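Local coordinates for unsaturated glucuronyl hydrolase (Streptococcus agalactiae, PDB 2ZZR), which hydrolyses unsaturated disaccharides derived from chondroitin, hyaluronan and heparin, releasing the unsaturated uronic acid from (1->3)- or (1->4)-linked sugars, at residues L177-L182 and Q196-H201; S214-T219 and R246-G251; D285-W290 and R302-T307. All blocks are in the same frame, centred on the assembly; numbering follows the deposited sequence.

Contact 1. Residues L177-L182 and Q196-H201; sequences LNIQLL and QVAVNH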
loop_
_atom_site.group_PDB
_atom_site.type_symbol
_atom_site.label_atom_id
_atom_site.label_comp_id
_atom_site.label_asym_id
_atom_site.label_seq_id
_atom_site.Cartn_x
_atom_site.Cartn_y
_atom_site.Cartn_z
ATOM N N LEU A 177 -1.221 -1.721 6.459
ATOM C CA LEU A 177 -2.032 -0.742 5.713
ATOM C C LEU A 177 -3.504 -0.800 6.099
ATOM O O LEU A 177 -4.246 0.174 5.909
ATOM C CB LEU A 177 -1.900 -0.959 4.202
ATOM C CG LEU A 177 -0.773 -0.290 3.406
ATOM C CD1 LEU A 177 -1.065 1.185 3.175
ATOM C CD2 LEU A 177 0.607 -0.509 4.046
ATOM N N ASN A 178 -3.926 -1.948 6.629
ATOM C CA ASN A 178 -5.333 -2.183 6.943
ATOM C C ASN A 178 -5.762 -1.720 8.336
ATOM O O ASN A 178 -6.949 -1.515 8.590
ATOM C CB ASN A 178 -5.673 -3.655 6.695
ATOM C CG ASN A 178 -5.697 -3.986 5.216
ATOM O OD1 ASN A 178 -6.710 -3.799 4.550
ATOM N ND2 ASN A 178 -4.570 -4.454 4.688
ATOM N N ILE A 179 -4.797 -1.514 9.229
ATOM C CA ILE A 179 -5.117 -0.998 10.567
ATOM C C ILE A 179 -5.410 0.515 10.549
ATOM O O ILE A 179 -5.895 1.071 11.529
ATOM C CB ILE A 179 -4.028 -1.335 11.631
ATOM C CG1 ILE A 179 -2.696 -0.642 11.323
ATOM C CG2 ILE A 179 -3.858 -2.856 11.756
ATOM C CD1 ILE A 179 -1.626 -0.777 12.433
ATOM N N GLN A 180 -5.127 1.174 9.432
ATOM C CA GLN A 180 -5.431 2.605 9.323
ATOM C C GLN A 180 -6.940 2.817 9.446
ATOM O O GLN A 180 -7.401 3.789 10.064
ATOM C CB GLN A 180 -4.868 3.199 8.025
ATOM C CG GLN A 180 -3.356 2.941 7.813
ATOM C CD GLN A 180 -2.498 3.155 9.065
ATOM O OE1 GLN A 180 -1.683 2.301 9.429
ATOM N NE2 GLN A 180 -2.666 4.295 9.713
ATOM N N LEU A 181 -7.693 1.868 8.894
ATOM C CA LEU A 181 -9.150 1.818 9.024
ATOM C C LEU A 181 -9.573 1.851 10.489
ATOM O O LEU A 181 -10.550 2.517 10.851
ATOM C CB LEU A 181 -9.678 0.544 8.340
ATOM C CG LEU A 181 -11.148 0.139 8.502
ATOM C CD1 LEU A 181 -12.062 1.232 7.950
ATOM C CD2 LEU A 181 -11.390 -1.184 7.798
ATOM N N LEU A 182 -8.827 1.139 11.334
ATOM C CA LEU A 182 -9.128 1.085 12.764
ATOM C C LEU A 182 -8.811 2.393 13.485
ATOM O O LEU A 182 -9.567 2.809 14.365
ATOM C CB LEU A 182 -8.422 -0.095 13.431
ATOM C CG LEU A 182 -8.762 -1.457 12.825
ATOM C CD1 LEU A 182 -8.025 -2.548 13.577
ATOM C CD2 LEU A 182 -10.274 -1.716 12.831
ATOM N N GLN A 196 -6.697 0.266 20.388
ATOM C CA GLN A 196 -5.959 -0.793 21.078
ATOM C C GLN A 196 -5.564 -1.927 20.139
ATOM O O GLN A 196 -4.422 -2.371 20.155
ATOM C CB GLN A 196 -6.756 -1.328 22.271
ATOM C CG GLN A 196 -6.834 -0.338 23.422
ATOM C CD GLN A 196 -7.883 -0.687 24.473
ATOM O OE1 GLN A 196 -8.817 -1.462 24.227
ATOM N NE2 GLN A 196 -7.739 -0.093 25.653
ATOM N N VAL A 197 -6.508 -2.380 19.318
ATOM C CA VAL A 197 -6.237 -3.429 18.330
ATOM C C VAL A 197 -5.192 -2.969 17.307
ATOM O O VAL A 197 -4.246 -3.707 17.004
ATOM C CB VAL A 197 -7.535 -3.892 17.634
ATOM C CG1 VAL A 197 -7.234 -4.714 16.382
ATOM C CG2 VAL A 197 -8.387 -4.694 18.597
ATOM N N ALA A 198 -5.353 -1.749 16.791
ATOM C CA ALA A 198 -4.399 -1.198 15.823
ATOM C C ALA A 198 -2.984 -1.121 16.402
ATOM O O ALA A 198 -2.007 -1.544 15.770
ATOM C CB ALA A 198 -4.866 0.174 15.332
ATOM N N VAL A 199 -2.878 -0.590 17.614
ATOM C CA VAL A 199 -1.583 -0.434 18.266
ATOM C C VAL A 199 -0.934 -1.792 18.553
ATOM O O VAL A 199 0.243 -1.997 18.232
ATOM C CB VAL A 199 -1.715 0.412 19.552
ATOM C CG1 VAL A 199 -0.424 0.377 20.361
ATOM C CG2 VAL A 199 -2.089 1.838 19.186
ATOM N N ASN A 200 -1.707 -2.709 19.140
ATOM C CA ASN A 200 -1.213 -4.057 19.445
ATOM C C ASN A 200 -0.743 -4.755 18.190
ATOM O O ASN A 200 0.337 -5.359 18.174
ATOM C CB ASN A 200 -2.283 -4.909 20.129
ATOM C CG ASN A 200 -2.535 -4.496 21.565
ATOM O OD1 ASN A 200 -1.827 -3.651 22.111
ATOM N ND2 ASN A 200 -3.553 -5.090 22.184
ATOM N N HIS A 201 -1.556 -4.663 17.139
ATOM C CA HIS A 201 -1.196 -5.260 15.854
ATOM C C HIS A 201 0.073 -4.645 15.298
ATOM O O HIS A 201 0.924 -5.352 14.763
ATOM C CB HIS A 201 -2.311 -5.144 14.815
ATOM C CG HIS A 201 -1.941 -5.761 13.506
ATOM N ND1 HIS A 201 -2.227 -7.075 13.204
ATOM C CD2 HIS A 201 -1.243 -5.274 12.453
ATOM C CE1 HIS A 201 -1.750 -7.362 12.006
ATOM N NE2 HIS A 201 -1.144 -6.287 11.531
#

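Contact 2. Residues S214-T219 and R246-G251; sequences SSAFHT and RGQAWG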
loop_
_atom_site.group_PDB
_atom_site.type_symbol
_atom_site.label_atom_id
_atom_site.label_comp_id
_atom_site.label_asym_id
_atom_site.label_seq_id
_atom_site.Cartn_x
_atom_site.Cartn_y
_atom_site.Cartn_z
ATOM N N SER A 214 16.416 -5.555 9.105
ATOM C CA SER A 214 15.473 -4.601 8.500
ATOM C C SER A 214 14.725 -5.123 7.267
ATOM O O SER A 214 13.915 -4.404 6.682
ATOM C CB SER A 214 16.131 -3.241 8.218
ATOM O OG SER A 214 16.258 -2.494 9.422
ATOM N N SER A 215 14.985 -6.370 6.872
ATOM C CA SER A 215 14.181 -6.995 5.823
ATOM C C SER A 215 12.829 -7.431 6.397
ATOM O O SER A 215 12.605 -7.371 7.609
ATOM C CB SER A 215 14.923 -8.176 5.188
ATOM O OG SER A 215 14.967 -9.274 6.076
ATOM N N ALA A 216 11.923 -7.869 5.529
ATOM C CA ALA A 216 10.574 -8.211 5.956
ATOM C C ALA A 216 10.223 -9.652 5.634
ATOM O O ALA A 216 10.495 -10.126 4.529
ATOM C CB ALA A 216 9.565 -7.273 5.294
ATOM N N PHE A 217 9.629 -10.337 6.610
ATOM C CA PHE A 217 8.854 -11.549 6.350
ATOM C C PHE A 217 7.538 -11.134 5.695
ATOM O O PHE A 217 7.097 -9.991 5.827
ATOM C CB PHE A 217 8.514 -12.283 7.648
ATOM C CG PHE A 217 9.661 -13.029 8.265
ATOM C CD1 PHE A 217 10.083 -12.722 9.554
ATOM C CD2 PHE A 217 10.303 -14.059 7.575
ATOM C CE1 PHE A 217 11.135 -13.423 10.149
ATOM C CE2 PHE A 217 11.360 -14.755 8.157
ATOM C CZ PHE A 217 11.768 -14.440 9.448
ATOM N N HIS A 218 6.907 -12.069 4.995
ATOM C CA HIS A 218 5.550 -11.873 4.499
ATOM C C HIS A 218 4.566 -12.192 5.617
ATOM O O HIS A 218 3.642 -11.422 5.892
ATOM C CB HIS A 218 5.307 -12.780 3.280
ATOM C CG HIS A 218 3.871 -12.886 2.866
ATOM N ND1 HIS A 218 3.336 -12.156 1.827
ATOM C CD2 HIS A 218 2.863 -13.657 3.339
ATOM C CE1 HIS A 218 2.058 -12.459 1.688
ATOM N NE2 HIS A 218 1.747 -13.372 2.590
ATOM N N THR A 219 4.800 -13.332 6.264
ATOM C CA THR A 219 3.895 -13.910 7.245
ATOM C C THR A 219 4.637 -14.152 8.558
ATOM O O THR A 219 5.832 -14.472 8.552
ATOM C CB THR A 219 3.339 -15.265 6.713
ATOM O OG1 THR A 219 2.500 -15.030 5.577
ATOM C CG2 THR A 219 2.527 -16.001 7.763
ATOM N N ARG A 246 7.633 -6.014 -2.618
ATOM C CA ARG A 246 6.421 -5.353 -2.133
ATOM C C ARG A 246 6.228 -5.468 -0.618
ATOM O O ARG A 246 5.731 -4.537 0.020
ATOM C CB ARG A 246 5.174 -5.796 -2.904
ATOM C CG ARG A 246 3.956 -4.934 -2.563
ATOM C CD ARG A 246 2.855 -5.043 -3.601
ATOM N NE ARG A 246 2.302 -6.400 -3.686
ATOM C CZ ARG A 246 2.522 -7.245 -4.692
ATOM N NH1 ARG A 246 3.293 -6.890 -5.710
ATOM N NH2 ARG A 246 1.961 -8.451 -4.684
ATOM N N GLY A 247 6.649 -6.589 -0.035
ATOM C CA GLY A 247 6.597 -6.758 1.416
ATOM C C GLY A 247 7.396 -5.684 2.131
ATOM O O GLY A 247 6.940 -5.124 3.129
ATOM N N GLN A 248 8.585 -5.402 1.605
ATOM C CA GLN A 248 9.434 -4.325 2.107
ATOM C C GLN A 248 8.689 -2.988 2.019
ATOM O O GLN A 248 8.686 -2.208 2.972
ATOM C CB GLN A 248 10.752 -4.275 1.325
ATOM C CG GLN A 248 11.876 -3.479 1.993
ATOM C CD GLN A 248 12.376 -4.097 3.308
ATOM O OE1 GLN A 248 12.963 -3.403 4.143
ATOM N NE2 GLN A 248 12.166 -5.395 3.484
ATOM N N ALA A 249 8.046 -2.749 0.877
ATOM C CA ALA A 249 7.282 -1.517 0.654
ATOM C C ALA A 249 6.071 -1.366 1.574
ATOM O O ALA A 249 5.759 -0.254 1.995
ATOM C CB ALA A 249 6.864 -1.397 -0.804
ATOM N N TRP A 250 5.391 -2.467 1.896
ATOM C CA TRP A 250 4.283 -2.396 2.852
ATOM C C TRP A 250 4.775 -1.869 4.201
ATOM O O TRP A 250 4.068 -1.124 4.868
ATOM C CB TRP A 250 3.620 -3.759 3.065
ATOM C CG TRP A 250 2.832 -4.323 1.900
ATOM C CD1 TRP A 250 2.848 -5.622 1.471
ATOM C CD2 TRP A 250 1.901 -3.630 1.041
ATOM N NE1 TRP A 250 1.999 -5.783 0.402
ATOM C CE2 TRP A 250 1.405 -4.579 0.115
ATOM C CE3 TRP A 250 1.450 -2.303 0.955
ATOM C CZ2 TRP A 250 0.473 -4.247 -0.886
ATOM C CZ3 TRP A 250 0.515 -1.970 -0.042
ATOM C CH2 TRP A 250 0.041 -2.943 -0.951
ATOM N N GLY A 251 5.987 -2.265 4.595
ATOM C CA GLY A 251 6.609 -1.740 5.807
ATOM C C GLY A 251 6.929 -0.259 5.671
ATOM O O GLY A 251 6.597 0.540 6.555
#

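Contact 3. Residues D285-W290 and R302-T307; sequences DKVSYW and RDTSAT. With SO4 (sulfate ion), chain C; SO4 (sulfate ion), chain D.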
loop_
_atom_site.group_PDB
_atom_site.type_symbol
_atom_site.label_atom_id
_atom_site.label_comp_id
_atom_site.label_asym_id
_atom_site.label_seq_id
_atom_site.Cartn_x
_atom_site.Cartn_y
_atom_site.Cartn_z
ATOM N N ASP A 285 17.974 2.341 -12.467
ATOM C CA ASP A 285 16.848 3.256 -12.688
ATOM C C ASP A 285 15.980 3.474 -11.435
ATOM O O ASP A 285 14.928 4.104 -11.509
ATOM C CB ASP A 285 16.006 2.839 -13.913
ATOM C CG ASP A 285 15.131 1.608 -13.664
ATOM O OD1 ASP A 285 15.142 1.043 -12.549
ATOM O OD2 ASP A 285 14.414 1.208 -14.610
ATOM N N LYS A 286 16.437 2.943 -10.302
ATOM C CA LYS A 286 15.792 3.121 -8.986
ATOM C C LYS A 286 14.374 2.538 -8.883
ATOM O O LYS A 286 13.579 2.960 -8.037
ATOM C CB LYS A 286 15.811 4.599 -8.544
ATOM C CG LYS A 286 17.138 5.338 -8.768
ATOM C CD LYS A 286 18.324 4.666 -8.081
ATOM C CE LYS A 286 19.578 5.545 -8.148
ATOM N NZ LYS A 286 20.084 5.744 -9.546
ATOM N N VAL A 287 14.065 1.562 -9.738
ATOM C CA VAL A 287 12.775 0.879 -9.690
ATOM C C VAL A 287 12.992 -0.584 -9.318
ATOM O O VAL A 287 13.623 -1.336 -10.056
ATOM C CB VAL A 287 11.971 1.029 -11.017
ATOM C CG1 VAL A 287 10.727 0.151 -11.002
ATOM C CG2 VAL A 287 11.586 2.487 -11.239
ATOM N N SER A 288 12.460 -0.966 -8.161
ATOM C CA SER A 288 12.671 -2.289 -7.587
ATOM C C SER A 288 12.359 -3.421 -8.560
ATOM O O SER A 288 11.321 -3.412 -9.221
ATOM C CB SER A 288 11.791 -2.458 -6.350
ATOM O OG SER A 288 10.424 -2.300 -6.690
ATOM N N TYR A 289 13.274 -4.386 -8.637
ATOM C CA TYR A 289 12.956 -5.687 -9.216
ATOM C C TYR A 289 11.943 -6.342 -8.284
ATOM O O TYR A 289 11.804 -5.930 -7.128
ATOM C CB TYR A 289 14.226 -6.538 -9.378
ATOM C CG TYR A 289 15.007 -6.202 -10.630
ATOM C CD1 TYR A 289 14.910 -7.005 -11.773
ATOM C CD2 TYR A 289 15.828 -5.076 -10.687
ATOM C CE1 TYR A 289 15.618 -6.694 -12.933
ATOM C CE2 TYR A 289 16.533 -4.753 -11.849
ATOM C CZ TYR A 289 16.431 -5.579 -12.964
ATOM O OH TYR A 289 17.127 -5.269 -14.116
ATOM N N TRP A 290 11.217 -7.339 -8.779
ATOM C CA TRP A 290 10.123 -7.927 -8.005
ATOM C C TRP A 290 10.615 -8.559 -6.702
ATOM O O TRP A 290 9.890 -8.628 -5.703
ATOM C CB TRP A 290 9.339 -8.925 -8.860
ATOM C CG TRP A 290 10.057 -10.211 -9.118
ATOM C CD1 TRP A 290 10.928 -10.479 -10.139
ATOM C CD2 TRP A 290 9.960 -11.409 -8.345
ATOM N NE1 TRP A 290 11.381 -11.778 -10.045
ATOM C CE2 TRP A 290 10.800 -12.369 -8.954
ATOM C CE3 TRP A 290 9.239 -11.769 -7.198
ATOM C CZ2 TRP A 290 10.943 -13.660 -8.448
ATOM C CZ3 TRP A 290 9.385 -13.050 -6.694
ATOM C CH2 TRP A 290 10.226 -13.984 -7.324
ATOM N N ARG A 302 10.460 -6.310 -13.188
ATOM C CA ARG A 302 10.363 -5.345 -12.097
ATOM C C ARG A 302 9.052 -5.553 -11.369
ATOM O O ARG A 302 8.152 -6.232 -11.875
ATOM C CB ARG A 302 10.412 -3.909 -12.635
ATOM C CG ARG A 302 11.570 -3.598 -13.574
ATOM C CD ARG A 302 12.913 -4.001 -12.978
ATOM N NE ARG A 302 14.022 -3.631 -13.849
ATOM C CZ ARG A 302 14.701 -2.486 -13.771
ATOM N NH1 ARG A 302 14.397 -1.576 -12.848
ATOM N NH2 ARG A 302 15.694 -2.253 -14.619
ATOM N N ASP A 303 8.951 -5.000 -10.161
ATOM C CA ASP A 303 7.651 -4.790 -9.554
ATOM C C ASP A 303 7.505 -3.308 -9.249
ATOM O O ASP A 303 7.890 -2.845 -8.172
ATOM C CB ASP A 303 7.432 -5.620 -8.291
ATOM C CG ASP A 303 6.054 -5.377 -7.677
ATOM O OD1 ASP A 303 5.893 -5.602 -6.464
ATOM O OD2 ASP A 303 5.139 -4.931 -8.410
ATOM N N THR A 304 6.937 -2.581 -10.207
ATOM C CA THR A 304 6.740 -1.138 -10.075
ATOM C C THR A 304 5.797 -0.798 -8.923
ATOM O O THR A 304 5.905 0.285 -8.343
ATOM C CB THR A 304 6.194 -0.521 -11.370
ATOM O OG1 THR A 304 5.034 -1.247 -11.791
ATOM C CG2 THR A 304 7.244 -0.563 -12.471
ATOM N N SER A 305 4.881 -1.709 -8.583
ATOM C CA SER A 305 3.925 -1.432 -7.499
ATOM C C SER A 305 4.633 -1.277 -6.153
ATOM O O SER A 305 4.190 -0.507 -5.308
ATOM C CB SER A 305 2.806 -2.481 -7.415
ATOM O OG SER A 305 3.255 -3.717 -6.876
ATOM N N ALA A 306 5.736 -2.005 -5.973
ATOM C CA ALA A 306 6.539 -1.904 -4.750
ATOM C C ALA A 306 7.179 -0.524 -4.669
ATOM O O ALA A 306 7.207 0.102 -3.610
ATOM C CB ALA A 306 7.607 -2.989 -4.722
ATOM N N THR A 307 7.675 -0.047 -5.807
ATOM C CA THR A 307 8.329 1.253 -5.876
ATOM C C THR A 307 7.314 2.397 -5.686
ATOM O O THR A 307 7.587 3.349 -4.942
ATOM C CB THR A 307 9.169 1.375 -7.175
ATOM O OG1 THR A 307 10.229 0.404 -7.125
ATOM C CG2 THR A 307 9.795 2.763 -7.305
HETATM S S SO4 C . 17.628 -6.729 -17.161
HETATM O O1 SO4 C . 18.700 -5.757 -16.978
HETATM O O2 SO4 C . 17.236 -7.290 -15.874
HETATM O O3 SO4 C . 16.472 -6.094 -17.779
HETATM O O4 SO4 C . 18.101 -7.813 -18.019
HETATM S S SO4 D . 23.326 3.709 -9.426
HETATM O O1 SO4 D . 24.293 4.061 -8.388
HETATM O O2 SO4 D . 21.986 3.606 -8.856
HETATM O O3 SO4 D . 23.322 4.739 -10.463
HETATM O O4 SO4 D . 23.686 2.416 -10.002
HETATM O O HOH W 1 17.834 -0.128 -13.947
HETATM O O HOH W 2 7.381 -7.489 -5.244
#

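Contact 1. Residues L177-L182 and Q196-H201
I179 and A198 mark the closest approach of the two backbones, their CA atoms 5.3 Å apart. Residues 177-182 pass from the short helix 175-178 into helix 180-189, and 196-201 belong to helix 192-209, which runs back in roughly the opposite sense. No hydrogen bond joins the segments. The small A198 lets them come close: its CB sits 4.1 Å from I179 CB and 4.0 Å from L182 CB, touching both residues that face it. I179 carries its CG1 branch between the backbone N and the carbonyl carbon (chi1 65°), and the extended branch ends with CD1 3.4 Å from A198 O. The other branch, CG2, meets the H201 ring obliquely, 3.6 Å from H201 CD2. Helices 180-189 and 192-209 follow each other antiparallel across a short turn, as an alpha-hairpin within the alpha/alpha barrel expected of glycoside hydrolase family 88. Toward the turn of the hairpin, L182 CD1 rests 3.6 Å from V197 CG1, the two side chains lying at a slant to each other. I157 packs against I179, L182 and V197, while M147 of helix 133-147 touches both L182 and V197. With CG turned opposite the backbone N (chi1 -180°), H201 lays its imidazole beside I179; the hydrogen bond between its ND1 and the backbone N of I157 helps fix the ring's rotation. The H201 side chain lies about 8 Å from that of D174, the likely proton donor of the active site.

Contact 2. Residues S214-T219 and R246-G251
The amide of Q248 lies alongside the backbone of S214, S215 and A216, its two ends near S214 O and A216 N. It projects from helix 245-262 of the family 88 alpha/alpha barrel onto the loop that leads from helix 192-209 to strand 219-222 of a small antiparallel sheet. The loop enters that sheet through a classic beta bulge, where H218 and T219 both face V233. Q248 CG is anti to the backbone N (chi1 -163°), and a bend at the next bond (chi2 66°) swings the amide out to the loop. As modelled, Q248 OE1 is 2.9 Å from S214 O and Q248 NE2 is 3.2 Å from A216 N, which sets like against like. The amide is probably turned over in the model; turned back, it may hydrogen-bond to S214 O and A216 N. M274, Y277 and F278 of helix 265-280 also touch the Q248 side chain. The neighbouring serines direct their hydroxyls to other partners, S214 OG to K7 O and S215 OG to D213. A216 instead points its methyl at the helix, where CB lies 4.0 Å from G247 O; here the bare backbone of G247 faces the loop. Backbones come nearest at A216 and Q248, whose CA atoms are 5.6 Å apart. On the same helix, R246 and W250, both expected to bind substrate, do not touch the loop segment. One turn apart, they are joined by the helical bond from W250 N to R246 O, and R246 CG rides 3.5 Å above one face of the indole of W250, offset toward its rim.

Contact 3. Residues D285-W290 and R302-T307
R302 and Y289 face each other at a single beta bridge, beside an Asx turn at D285 and just before helix 304-318, whose N-cap is D303. The R302 guanidinium lies flat on the Y289 ring, planes at 21°, with R302 CD over the ring centre. R302 NH1 makes a salt bridge to D285 OD1 at 2.7 Å; OD1 lies near the guanidinium plane, and NH1 comes to its syn side, 24° out of the carboxylate plane. D285 CG stands between its backbone N and carbonyl carbon (chi1 74°), turning OD1 to V287 N, which reaches it from the opposite face at 3.1 Å; OD2 is taken by Y346 OH. R302 NH1 also bonds weakly to V287 O, and NH2 shares a water with D285 N. D303 N donates to S288 O (3.0 Å). The buried hydroxyls S288 OG and T307 OG1 pair at 2.7 Å. D303 OD2 accepts from S305 OG, weakly from S305 N as the capping bond, and from V362 N; OD1 meets R246 and a water that also serves W290 O. K286 O is buried without a polar partner. K286 NZ binds one sulfate and Y289 OH the other, both probably from the crystallisation liquor, with Y289 OH 2.7 Å from O2 of its sulfate.

All three contacts are buried, but their chemistry differs. Contact 1 is almost wholly apolar, contact 2 turns on one amide against a loop, and contact 3 is a dense polar network whose margin reaches bound sulfates. Helix 245-262 ties them together. Its W250 O lies 3.6 Å from L177 CD2 of contact 1, while R246 NH1 forms a 3.0 Å salt bridge to D303 OD1, the N-cap of helix 304-318 in contact 3, which probably helps to place this likely substrate-binding arginine. A249 packs against A306 there as well. Contacts 1 and 3 do not touch; they sit on opposite sides of the chain's centre, their own centres about 27 Å apart.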